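L-hydantoinase (Arthrobacter aurescens, PDB 1GKR) hydrolyses 5-substituted hydantoins as a two-zinc cyclic amidase of the dihydropyrimidinase family, preferring aryl over alkyl substrates, with stereoselectivity that depends on the substrate. Local coordinates at residues A[1-6]-A[24-29]; A[127-132]-A[159-164]; A[75-80]-A[406-411]; A[267-272]-A[343-348]. All blocks are in the same frame, centred on the assembly; numbering follows the deposited sequence.

Contact 1: residues A[1-6]-A[24-29]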
loop_
_atom_site.group_PDB
_atom_site.type_symbol
_atom_site.label_atom_id
_atom_site.label_comp_id
_atom_site.label_asym_id
_atom_site.label_seq_id
_atom_site.Cartn_x
_atom_site.Cartn_y
_atom_site.Cartn_z
ATOM N N MET A 1 -0.746 59.889 2.769
ATOM C CA MET A 1 -0.115 59.251 1.577
ATOM C C MET A 1 0.537 57.931 1.962
ATOM O O MET A 1 0.221 57.358 3.002
ATOM C CB MET A 1 0.928 60.187 0.971
ATOM C CG MET A 1 1.979 60.658 1.960
ATOM S SD MET A 1 3.102 61.875 1.231
ATOM C CE MET A 1 4.559 60.874 0.934
ATOM N N PHE A 2 1.459 57.454 1.133
ATOM C CA PHE A 2 2.119 56.179 1.394
ATOM C C PHE A 2 3.574 56.320 1.809
ATOM O O PHE A 2 4.285 57.194 1.317
ATOM C CB PHE A 2 2.001 55.285 0.155
ATOM C CG PHE A 2 0.585 54.875 -0.156
ATOM C CD1 PHE A 2 -0.087 53.968 0.660
ATOM C CD2 PHE A 2 -0.089 55.419 -1.237
ATOM C CE1 PHE A 2 -1.403 53.613 0.404
ATOM C CE2 PHE A 2 -1.404 55.068 -1.497
ATOM C CZ PHE A 2 -2.062 54.164 -0.674
ATOM N N ASP A 3 4.014 55.451 2.717
ATOM C CA ASP A 3 5.386 55.511 3.194
ATOM C C ASP A 3 6.349 55.120 2.092
ATOM O O ASP A 3 7.384 55.759 1.917
ATOM C CB ASP A 3 5.593 54.603 4.410
ATOM C CG ASP A 3 4.676 54.957 5.570
ATOM O OD1 ASP A 3 4.370 56.155 5.740
ATOM O OD2 ASP A 3 4.271 54.044 6.321
ATOM N N VAL A 4 6.020 54.075 1.344
ATOM C CA VAL A 4 6.889 53.640 0.257
ATOM C C VAL A 4 6.121 52.868 -0.798
ATOM O O VAL A 4 5.123 52.210 -0.502
ATOM C CB VAL A 4 8.064 52.761 0.783
ATOM C CG1 VAL A 4 7.538 51.684 1.673
ATOM C CG2 VAL A 4 8.834 52.135 -0.379
ATOM N N ILE A 5 6.590 52.976 -2.036
ATOM C CA ILE A 5 5.996 52.284 -3.161
ATOM C C ILE A 5 7.098 51.555 -3.903
ATOM O O ILE A 5 8.112 52.150 -4.278
ATOM C CB ILE A 5 5.317 53.257 -4.144
ATOM C CG1 ILE A 5 3.984 53.724 -3.572
ATOM C CG2 ILE A 5 5.064 52.574 -5.487
ATOM C CD1 ILE A 5 3.267 54.706 -4.471
ATOM N N VAL A 6 6.912 50.254 -4.091
ATOM C CA VAL A 6 7.883 49.457 -4.824
ATOM C C VAL A 6 7.169 49.225 -6.138
ATOM O O VAL A 6 6.141 48.544 -6.174
ATOM C CB VAL A 6 8.142 48.096 -4.151
ATOM C CG1 VAL A 6 9.297 47.407 -4.835
ATOM C CG2 VAL A 6 8.419 48.283 -2.667
ATOM N N VAL A 24 3.026 50.431 0.481
ATOM C CA VAL A 24 3.122 50.088 1.884
ATOM C C VAL A 24 2.940 51.291 2.793
ATOM O O VAL A 24 3.410 52.399 2.511
ATOM C CB VAL A 24 4.461 49.343 2.186
ATOM C CG1 VAL A 24 5.369 49.431 1.003
ATOM C CG2 VAL A 24 5.123 49.893 3.438
ATOM N N LYS A 25 2.201 51.059 3.870
ATOM C CA LYS A 25 1.949 52.085 4.861
ATOM C C LYS A 25 1.909 51.464 6.257
ATOM O O LYS A 25 1.301 50.412 6.474
ATOM C CB LYS A 25 0.636 52.808 4.570
ATOM C CG LYS A 25 0.335 53.892 5.575
ATOM C CD LYS A 25 -0.724 54.850 5.075
ATOM C CE LYS A 25 -0.852 56.047 6.018
ATOM N NZ LYS A 25 -1.812 57.072 5.501
ATOM N N ASP A 26 2.569 52.131 7.195
ATOM C CA ASP A 26 2.645 51.680 8.577
ATOM C C ASP A 26 3.189 50.266 8.677
ATOM O O ASP A 26 2.690 49.455 9.461
ATOM C CB ASP A 26 1.280 51.766 9.266
ATOM C CG ASP A 26 0.779 53.201 9.390
ATOM O OD1 ASP A 26 1.574 54.082 9.799
ATOM O OD2 ASP A 26 -0.412 53.449 9.081
ATOM N N GLY A 27 4.208 49.986 7.863
ATOM C CA GLY A 27 4.868 48.694 7.877
ATOM C C GLY A 27 4.167 47.515 7.233
ATOM O O GLY A 27 4.694 46.406 7.244
ATOM N N LYS A 28 2.982 47.724 6.675
ATOM C CA LYS A 28 2.283 46.620 6.042
ATOM C C LYS A 28 1.858 46.967 4.636
ATOM O O LYS A 28 1.866 48.128 4.241
ATOM C CB LYS A 28 1.079 46.223 6.883
ATOM C CG LYS A 28 0.735 47.248 7.922
ATOM C CD LYS A 28 -0.334 46.753 8.874
ATOM C CE LYS A 28 0.178 45.617 9.730
ATOM N NZ LYS A 28 -0.834 45.229 10.758
ATOM N N VAL A 29 1.516 45.949 3.864
ATOM C CA VAL A 29 1.070 46.180 2.502
ATOM C C VAL A 29 -0.289 46.859 2.602
ATOM O O VAL A 29 -1.224 46.315 3.193
ATOM C CB VAL A 29 0.919 44.858 1.729
ATOM C CG1 VAL A 29 0.410 45.128 0.331
ATOM C CG2 VAL A 29 2.251 44.141 1.670
HETATM O O HOH W 1 5.788 51.794 6.531
#

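Contact 2: residues A[127-132]-A[159-164]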
loop_
_atom_site.group_PDB
_atom_site.type_symbol
_atom_site.label_atom_id
_atom_site.label_comp_id
_atom_site.label_asym_id
_atom_site.label_seq_id
_atom_site.Cartn_x
_atom_site.Cartn_y
_atom_site.Cartn_z
ATOM N N GLY A 127 11.130 20.774 24.457
ATOM C CA GLY A 127 10.362 19.712 25.062
ATOM C C GLY A 127 11.376 18.649 25.411
ATOM O O GLY A 127 11.774 17.853 24.555
ATOM N N VAL A 128 11.823 18.654 26.662
ATOM C CA VAL A 128 12.811 17.681 27.135
ATOM C C VAL A 128 12.241 16.849 28.279
ATOM O O VAL A 128 11.180 17.165 28.828
ATOM C CB VAL A 128 14.074 18.392 27.598
ATOM C CG1 VAL A 128 14.790 19.005 26.392
ATOM C CG2 VAL A 128 13.704 19.474 28.604
ATOM N N PRO A 129 12.934 15.770 28.658
ATOM C CA PRO A 129 12.371 14.975 29.749
ATOM C C PRO A 129 12.192 15.761 31.039
ATOM O O PRO A 129 13.092 16.493 31.473
ATOM C CB PRO A 129 13.348 13.807 29.877
ATOM C CG PRO A 129 14.619 14.341 29.369
ATOM C CD PRO A 129 14.230 15.229 28.215
ATOM N N GLY A 130 10.989 15.639 31.601
ATOM C CA GLY A 130 10.658 16.291 32.847
ATOM C C GLY A 130 10.169 17.720 32.839
ATOM O O GLY A 130 9.903 18.256 33.914
ATOM N N ASN A 131 10.029 18.362 31.682
ATOM C CA ASN A 131 9.569 19.751 31.703
ATOM C C ASN A 131 8.175 19.920 31.136
ATOM O O ASN A 131 7.753 21.026 30.801
ATOM C CB ASN A 131 10.568 20.659 30.964
ATOM C CG ASN A 131 10.334 20.717 29.466
ATOM O OD1 ASN A 131 10.109 19.700 28.824
ATOM N ND2 ASN A 131 10.411 21.920 28.903
ATOM N N LEU A 132 7.445 18.815 31.073
ATOM C CA LEU A 132 6.098 18.811 30.514
ATOM C C LEU A 132 5.212 20.018 30.858
ATOM O O LEU A 132 4.611 20.627 29.976
ATOM C CB LEU A 132 5.395 17.511 30.900
ATOM C CG LEU A 132 4.218 17.122 30.016
ATOM C CD1 LEU A 132 4.610 17.212 28.561
ATOM C CD2 LEU A 132 3.809 15.706 30.344
ATOM N N ASP A 159 18.469 17.076 26.232
ATOM C CA ASP A 159 18.386 15.614 26.143
ATOM C C ASP A 159 17.300 15.067 25.240
ATOM O O ASP A 159 16.283 15.716 24.984
ATOM C CB ASP A 159 18.179 14.984 27.523
ATOM C CG ASP A 159 19.006 15.636 28.595
ATOM O OD1 ASP A 159 18.575 16.691 29.123
ATOM O OD2 ASP A 159 20.089 15.095 28.895
ATOM N N ALA A 160 17.520 13.848 24.771
ATOM C CA ALA A 160 16.544 13.195 23.928
ATOM C C ALA A 160 15.433 12.668 24.837
ATOM O O ALA A 160 15.647 12.451 26.032
ATOM C CB ALA A 160 17.190 12.058 23.183
ATOM N N VAL A 161 14.244 12.480 24.276
ATOM C CA VAL A 161 13.130 11.948 25.053
ATOM C C VAL A 161 12.876 10.497 24.653
ATOM O O VAL A 161 13.255 10.067 23.562
ATOM C CB VAL A 161 11.841 12.749 24.809
ATOM C CG1 VAL A 161 11.944 14.100 25.454
ATOM C CG2 VAL A 161 11.605 12.912 23.318
ATOM N N SER A 162 12.259 9.731 25.535
ATOM C CA SER A 162 11.949 8.351 25.191
ATOM C C SER A 162 10.599 8.381 24.484
ATOM O O SER A 162 9.947 9.425 24.435
ATOM C CB SER A 162 11.852 7.495 26.442
ATOM O OG SER A 162 10.848 7.985 27.308
ATOM N N ASP A 163 10.163 7.249 23.942
ATOM C CA ASP A 163 8.879 7.236 23.250
ATOM C C ASP A 163 7.734 7.682 24.162
ATOM O O ASP A 163 6.836 8.392 23.730
ATOM C CB ASP A 163 8.607 5.852 22.648
ATOM C CG ASP A 163 9.689 5.430 21.660
ATOM O OD1 ASP A 163 10.293 6.322 21.047
ATOM O OD2 ASP A 163 9.943 4.219 21.482
ATOM N N GLY A 164 7.782 7.302 25.431
ATOM C CA GLY A 164 6.739 7.688 26.367
ATOM C C GLY A 164 6.745 9.184 26.612
ATOM O O GLY A 164 5.697 9.838 26.603
HETATM O O HOH W 2 13.975 16.604 23.588
HETATM O O HOH W 3 16.366 17.277 30.636
#

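Contact 3: residues A[75-80]-A[406-411]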
loop_
_atom_site.group_PDB
_atom_site.type_symbol
_atom_site.label_atom_id
_atom_site.label_comp_id
_atom_site.label_asym_id
_atom_site.label_seq_id
_atom_site.Cartn_x
_atom_site.Cartn_y
_atom_site.Cartn_z
ATOM N N PHE A 75 23.200 37.221 18.287
ATOM C CA PHE A 75 22.034 37.742 17.596
ATOM C C PHE A 75 22.367 38.892 16.644
ATOM O O PHE A 75 21.914 38.881 15.499
ATOM C CB PHE A 75 20.965 38.213 18.586
ATOM C CG PHE A 75 20.294 37.098 19.340
ATOM C CD1 PHE A 75 19.954 35.907 18.703
ATOM C CD2 PHE A 75 19.963 37.252 20.681
ATOM C CE1 PHE A 75 19.294 34.890 19.395
ATOM C CE2 PHE A 75 19.303 36.242 21.382
ATOM C CZ PHE A 75 18.968 35.061 20.742
ATOM N N GLU A 76 23.155 39.873 17.095
ATOM C CA GLU A 76 23.491 41.022 16.245
ATOM C C GLU A 76 24.422 40.707 15.101
ATOM O O GLU A 76 24.551 41.511 14.181
ATOM C CB GLU A 76 24.129 42.178 17.020
ATOM C CG GLU A 76 24.045 42.110 18.512
ATOM C CD GLU A 76 25.002 41.104 19.085
ATOM O OE1 GLU A 76 26.182 41.123 18.671
ATOM O OE2 GLU A 76 24.568 40.303 19.950
ATOM N N LEU A 77 25.097 39.567 15.143
ATOM C CA LEU A 77 25.985 39.244 14.033
ATOM C C LEU A 77 25.303 38.363 13.006
ATOM O O LEU A 77 25.156 38.754 11.849
ATOM C CB LEU A 77 27.257 38.574 14.535
ATOM C CG LEU A 77 28.050 39.472 15.477
ATOM C CD1 LEU A 77 29.375 38.822 15.806
ATOM C CD2 LEU A 77 28.252 40.825 14.821
ATOM N N ASP A 78 24.872 37.181 13.435
ATOM C CA ASP A 78 24.207 36.238 12.545
ATOM C C ASP A 78 22.916 36.776 11.932
ATOM O O ASP A 78 22.590 36.442 10.791
ATOM C CB ASP A 78 23.928 34.936 13.291
ATOM C CG ASP A 78 25.193 34.272 13.772
ATOM O OD1 ASP A 78 25.985 34.953 14.457
ATOM O OD2 ASP A 78 25.397 33.079 13.472
ATOM N N SER A 79 22.177 37.606 12.662
ATOM C CA SER A 79 20.958 38.128 12.079
ATOM C C SER A 79 21.310 39.039 10.888
ATOM O O SER A 79 20.464 39.342 10.049
ATOM C CB SER A 79 20.107 38.864 13.130
ATOM O OG SER A 79 20.578 40.165 13.393
ATOM N N GLU A 80 22.557 39.475 10.793
ATOM C CA GLU A 80 22.926 40.298 9.647
ATOM C C GLU A 80 23.080 39.371 8.449
ATOM O O GLU A 80 22.827 39.768 7.314
ATOM C CB GLU A 80 24.235 41.058 9.886
ATOM C CG GLU A 80 24.121 42.167 10.912
ATOM C CD GLU A 80 25.148 43.261 10.693
ATOM O OE1 GLU A 80 26.148 42.995 9.993
ATOM O OE2 GLU A 80 24.961 44.379 11.225
ATOM N N ARG A 406 28.671 37.704 7.720
ATOM C CA ARG A 406 28.424 38.677 8.769
ATOM C C ARG A 406 28.255 38.003 10.132
ATOM O O ARG A 406 28.286 38.661 11.167
ATOM C CB ARG A 406 27.170 39.464 8.417
ATOM C CG ARG A 406 27.159 39.919 6.967
ATOM C CD ARG A 406 28.179 40.997 6.765
ATOM N NE ARG A 406 27.842 42.163 7.579
ATOM C CZ ARG A 406 28.733 42.941 8.193
ATOM N NH1 ARG A 406 30.035 42.683 8.097
ATOM N NH2 ARG A 406 28.319 43.987 8.901
ATOM N N SER A 407 28.086 36.686 10.127
ATOM C CA SER A 407 27.884 35.928 11.358
ATOM C C SER A 407 29.146 35.795 12.201
ATOM O O SER A 407 30.238 36.164 11.768
ATOM C CB SER A 407 27.365 34.532 11.025
ATOM O OG SER A 407 28.291 33.843 10.210
ATOM N N LEU A 408 28.990 35.254 13.407
ATOM C CA LEU A 408 30.126 35.064 14.298
ATOM C C LEU A 408 31.171 34.177 13.633
ATOM O O LEU A 408 32.344 34.519 13.612
ATOM C CB LEU A 408 29.692 34.427 15.617
ATOM C CG LEU A 408 30.887 34.195 16.545
ATOM C CD1 LEU A 408 31.436 35.551 16.956
ATOM C CD2 LEU A 408 30.493 33.370 17.767
ATOM N N HIS A 409 30.753 33.038 13.098
ATOM C CA HIS A 409 31.694 32.158 12.430
ATOM C C HIS A 409 31.821 32.453 10.945
ATOM O O HIS A 409 30.883 32.932 10.310
ATOM C CB HIS A 409 31.308 30.709 12.671
ATOM C CG HIS A 409 31.573 30.266 14.071
ATOM N ND1 HIS A 409 32.827 30.332 14.640
ATOM C CD2 HIS A 409 30.741 29.812 15.037
ATOM C CE1 HIS A 409 32.755 29.938 15.898
ATOM N NE2 HIS A 409 31.501 29.618 16.165
ATOM N N LYS A 410 32.989 32.157 10.392
ATOM C CA LYS A 410 33.258 32.446 8.996
ATOM C C LYS A 410 33.689 31.281 8.129
ATOM O O LYS A 410 34.744 31.334 7.513
ATOM C CB LYS A 410 34.331 33.530 8.902
ATOM C CG LYS A 410 33.830 34.965 8.899
ATOM C CD LYS A 410 33.534 35.533 10.269
ATOM C CE LYS A 410 33.170 37.013 10.108
ATOM N NZ LYS A 410 32.655 37.652 11.354
ATOM N N TYR A 411 32.897 30.222 8.079
ATOM C CA TYR A 411 33.229 29.086 7.223
ATOM C C TYR A 411 31.938 28.477 6.694
ATOM O O TYR A 411 30.874 28.674 7.272
ATOM C CB TYR A 411 34.052 28.055 7.985
ATOM C CG TYR A 411 33.366 27.479 9.188
ATOM C CD1 TYR A 411 32.510 26.388 9.067
ATOM C CD2 TYR A 411 33.582 28.017 10.454
ATOM C CE1 TYR A 411 31.888 25.840 10.178
ATOM C CE2 TYR A 411 32.959 27.476 11.578
ATOM C CZ TYR A 411 32.115 26.389 11.429
ATOM O OH TYR A 411 31.501 25.852 12.527
HETATM O O HOH W 4 27.988 32.017 14.018
HETATM O O HOH W 5 28.112 41.687 11.527
#

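Contact 4: residues A[267-272]-A[343-348]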
loop_
_atom_site.group_PDB
_atom_site.type_symbol
_atom_site.label_atom_id
_atom_site.label_comp_id
_atom_site.label_asym_id
_atom_site.label_seq_id
_atom_site.Cartn_x
_atom_site.Cartn_y
_atom_site.Cartn_z
ATOM N N TYR A 267 21.147 19.427 2.190
ATOM C CA TYR A 267 20.863 18.103 1.675
ATOM C C TYR A 267 20.623 18.102 0.182
ATOM O O TYR A 267 20.825 17.081 -0.474
ATOM C CB TYR A 267 19.660 17.518 2.408
ATOM C CG TYR A 267 19.931 17.318 3.871
ATOM C CD1 TYR A 267 20.844 16.355 4.301
ATOM C CD2 TYR A 267 19.315 18.122 4.830
ATOM C CE1 TYR A 267 21.141 16.196 5.651
ATOM C CE2 TYR A 267 19.603 17.976 6.187
ATOM C CZ TYR A 267 20.516 17.011 6.590
ATOM O OH TYR A 267 20.813 16.863 7.928
ATOM N N LEU A 268 20.196 19.240 -0.358
ATOM C CA LEU A 268 19.934 19.341 -1.792
ATOM C C LEU A 268 21.170 19.736 -2.596
ATOM O O LEU A 268 21.367 19.246 -3.706
ATOM C CB LEU A 268 18.818 20.355 -2.060
ATOM C CG LEU A 268 17.434 19.965 -1.541
ATOM C CD1 LEU A 268 16.478 21.120 -1.688
ATOM C CD2 LEU A 268 16.931 18.779 -2.306
ATOM N N ASN A 269 22.005 20.600 -2.021
ATOM C CA ASN A 269 23.199 21.094 -2.698
ATOM C C ASN A 269 24.527 20.442 -2.346
ATOM O O ASN A 269 25.576 20.923 -2.770
ATOM C CB ASN A 269 23.304 22.597 -2.483
ATOM C CG ASN A 269 22.108 23.330 -3.028
ATOM O OD1 ASN A 269 21.974 23.500 -4.238
ATOM N ND2 ASN A 269 21.209 23.749 -2.142
ATOM N N ILE A 270 24.499 19.366 -1.566
ATOM C CA ILE A 270 25.735 18.676 -1.207
ATOM C C ILE A 270 25.495 17.188 -1.307
ATOM O O ILE A 270 24.392 16.703 -1.063
ATOM C CB ILE A 270 26.193 19.000 0.212
ATOM C CG1 ILE A 270 26.314 20.505 0.389
ATOM C CG2 ILE A 270 27.551 18.381 0.467
ATOM C CD1 ILE A 270 26.628 20.896 1.800
ATOM N N THR A 271 26.545 16.462 -1.651
ATOM C CA THR A 271 26.453 15.026 -1.834
ATOM C C THR A 271 27.590 14.338 -1.136
ATOM O O THR A 271 28.591 14.973 -0.821
ATOM C CB THR A 271 26.504 14.722 -3.327
ATOM O OG1 THR A 271 25.174 14.755 -3.839
ATOM C CG2 THR A 271 27.142 13.405 -3.608
ATOM N N THR A 272 27.449 13.044 -0.881
ATOM C CA THR A 272 28.534 12.346 -0.223
ATOM C C THR A 272 29.799 12.381 -1.069
ATOM O O THR A 272 30.894 12.327 -0.514
ATOM C CB THR A 272 28.185 10.884 0.136
ATOM O OG1 THR A 272 27.691 10.192 -1.016
ATOM C CG2 THR A 272 27.161 10.855 1.245
ATOM N N PRO A 343 20.360 32.093 -1.929
ATOM C CA PRO A 343 21.188 32.052 -3.137
ATOM C C PRO A 343 21.536 30.646 -3.627
ATOM O O PRO A 343 21.652 30.411 -4.838
ATOM C CB PRO A 343 22.420 32.895 -2.762
ATOM C CG PRO A 343 22.314 33.104 -1.276
ATOM C CD PRO A 343 20.853 33.110 -0.988
ATOM N N MET A 344 21.680 29.702 -2.708
ATOM C CA MET A 344 21.999 28.359 -3.140
ATOM C C MET A 344 20.806 27.751 -3.879
ATOM O O MET A 344 20.987 27.116 -4.916
ATOM C CB MET A 344 22.403 27.500 -1.948
ATOM C CG MET A 344 23.701 26.735 -2.169
ATOM S SD MET A 344 25.009 27.787 -2.865
ATOM C CE MET A 344 25.881 26.631 -3.837
ATOM N N MET A 345 19.590 27.960 -3.365
ATOM C CA MET A 345 18.379 27.427 -4.006
ATOM C C MET A 345 18.113 28.144 -5.330
ATOM O O MET A 345 17.742 27.527 -6.330
ATOM C CB MET A 345 17.158 27.595 -3.098
ATOM C CG MET A 345 17.192 26.769 -1.841
ATOM S SD MET A 345 17.741 25.081 -2.136
ATOM C CE MET A 345 16.416 24.439 -3.149
ATOM N N LEU A 346 18.293 29.459 -5.322
ATOM C CA LEU A 346 18.101 30.268 -6.512
ATOM C C LEU A 346 19.096 29.833 -7.591
ATOM O O LEU A 346 18.736 29.636 -8.746
ATOM C CB LEU A 346 18.343 31.727 -6.154
ATOM C CG LEU A 346 17.184 32.719 -6.148
ATOM C CD1 LEU A 346 15.867 32.046 -5.830
ATOM C CD2 LEU A 346 17.521 33.810 -5.146
ATOM N N THR A 347 20.350 29.666 -7.187
ATOM C CA THR A 347 21.422 29.284 -8.093
ATOM C C THR A 347 21.345 27.880 -8.688
ATOM O O THR A 347 21.347 27.726 -9.905
ATOM C CB THR A 347 22.795 29.446 -7.395
ATOM O OG1 THR A 347 23.055 30.837 -7.186
ATOM C CG2 THR A 347 23.910 28.852 -8.227
ATOM N N ASN A 348 21.279 26.860 -7.843
ATOM C CA ASN A 348 21.249 25.490 -8.333
ATOM C C ASN A 348 19.867 24.913 -8.545
ATOM O O ASN A 348 19.727 23.782 -9.025
ATOM C CB ASN A 348 22.026 24.599 -7.384
ATOM C CG ASN A 348 23.437 25.087 -7.174
ATOM O OD1 ASN A 348 24.249 25.084 -8.097
ATOM N ND2 ASN A 348 23.733 25.528 -5.959
#

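Contact 1: residues A[1-6]-A[24-29]
K25 lies across the start of the chain, its side chain running extended from F2 to M1. Its CB is 4.1 Å from F2 CD1, at the edge of the ring, and the two side chains cross at about a right angle. Since CG stands trans to the backbone N (chi1 -180°), the chain is carried away from its own strand, and CG passes 4.0 Å from D3 OD2. CD and CE then run alongside the carbonyl of M1, with CD 3.4 Å from M1 O. At the tip, NZ gives M1 O a weak hydrogen bond of 3.2 Å, and poor order at M1 makes this end less certain.

D3 holds the hairpin beside it: OD2 is met almost head-on by D26 N at 2.7 Å, and a water joins the same oxygen to G27 N, tying down the type I' turn from K25 to K28. V24 N donates to V4 O at 2.9 Å, while D3 and V4 both face V24 in a classic beta bulge.

Among the surrounding strands, 16-25 pairs antiparallel with 2-7 and 28-33; F2 also packs on L23 and A30, and strand 44-46 runs parallel to strand 2-7.

Contact 2: residues A[127-132]-A[159-164]
The pyrrolidine ring of P129 lies against the side chains of D159 and V161 and the carbonyl of A160. Its CD does most of the touching, 3.8 Å from V161 CG1 and 3.8 Å from A160 O, while CG sits 4.1 Å from D159 CB. V161 turns CG1 to the proline by placing that methyl opposite its own carbonyl carbon (chi1 -71°), and the methyl comes within 3.7 Å of P129 N. V128 has the same rotamer, which brings its CG1 to 3.9 Å from D159 O. The side chains of P129 and D159 cross at about a right angle.

Polar links between the segments run through water. One molecule donates to both G127 O and D159 O; another donates to D159 OD1 and, weakly, to P129 O. On its own side P129 is set by a type II turn from V128 to N131, with G130 at the third position. N131 OD1 takes V128 N at 3.0 Å from above its amide carbonyl plane, and N131 ND2 is held by the carbonyls of G126 and T101. Replacing P129 with an alanine would probably open a gap beside D159 CB and V161 CG1 and give the turn more freedom to shift.

Both segments lead into helices. S162 is the N-cap of helix 163-176: its side chain caps a backbone N just inside the helix, and E165 OE2 accepts from S162 N, as in a capping box. Such strand-to-helix loops belong to the amidohydrolase TIM barrel, and the side chain of A160 lies about 11 Å from a bound zinc ion.

Contact 3: residues A[75-80]-A[406-411]
R406 folds back on itself through two successive bends, at chi2 (-71°) and chi3, and swings its guanidinium over to E80, whose side chain reaches out extended. The salt bridge runs from R406 NH2 to E80 OE1 at 2.6 Å. Its hydrogen bond is weak, bent to 120° at the hydrogen; the carboxylate and guanidinium planes stand 36° apart. Nearer the backbones, E80 CB rests 3.6 Å from R406 CB. A water donates to both E80 OE1 and R406 O, and E80 OE2 forms a salt bridge with K118 NZ.

D78 meets the loop differently. L408 N gives D78 OD1 a nearly straight bond of 3.2 Å, arriving from above the carboxylate plane, and R74 N also donates to this oxygen. D78 OD2 is bound by H313 NE2 and by a water that leads on to H409 N. S407 CB lies 3.5 Å from D78 CG, and the leucine ends meet obliquely, L77 CD1 at 4.0 Å from L408 CD1.

Helix 75-85 is thus fastened to the loop between strands 398-399 and 418-428. S81 of the same helix touches R406 and S407, helix 103-116 packs on F75, and E339 accepts from R406 N.

Contact 4: residues A[267-272]-A[343-348]
N269 is the centre of this contact, wedged against two methionines of helix 341-350. Its amide carbon CG lies 3.9 Å from M344 CG, and its ND2 sits 3.7 Å from M345 SD while donating to P265 O one turn back along its own chain. Beside it is the buried, apolar side, where L268 CD1 lies 3.6 Å from M345 CE, the two side chains crossing at about a right angle. M345 reaches the leucine because its chain bends at both chi2 and chi3 (-44° and -66°), bringing SD and CE round to the neighbouring segment. Behind them, L297 and L301 of helix 291-303 cover L268, while L360 and M364 of helix 357-372 back M345.

The looser part is the more exposed edge, where N269 OD1 takes only a weak hydrogen bond from N348 ND2, 3.2 Å long, with the two amides turned 50° apart. N348 ND2 also reaches M344 O weakly, and N348 OD1 accepts from K352 NZ.

An alanine in place of N269 would probably cost P265 O its amide donor and N348 ND2 one of its two weak acceptors, and open a gap against M344 CG.

Across the segments packing, much of it of the N269 amide against M344 and M345, does more than the one weak hydrogen bond: the asparagine spends its stronger bond closing the end of helix 265-268 and lends helix 341-350 only a bent, weak one.

Overall arrangement
Contact 4 is the most buried of the four, and an asparagine packed against two methionines, with a leucine beside them, carries it; the others are only partly buried. Contact 1 lies farthest from the chain centre, in the strands of the N-terminal region, where backbone bonds at a beta bulge and an aspartate-bound turn do most of the work. Contacts 2, 3 and 4 all fall within the amidohydrolase range and engage its helices or the loops leading to them. Contact 2 joins its loops by proline packing and water; contact 3 uses charge. Contacts 3 and 4 come closest, about 10 Å between nearest atoms, whereas contacts 1 and 2 lie on opposite sides of the chain's centre.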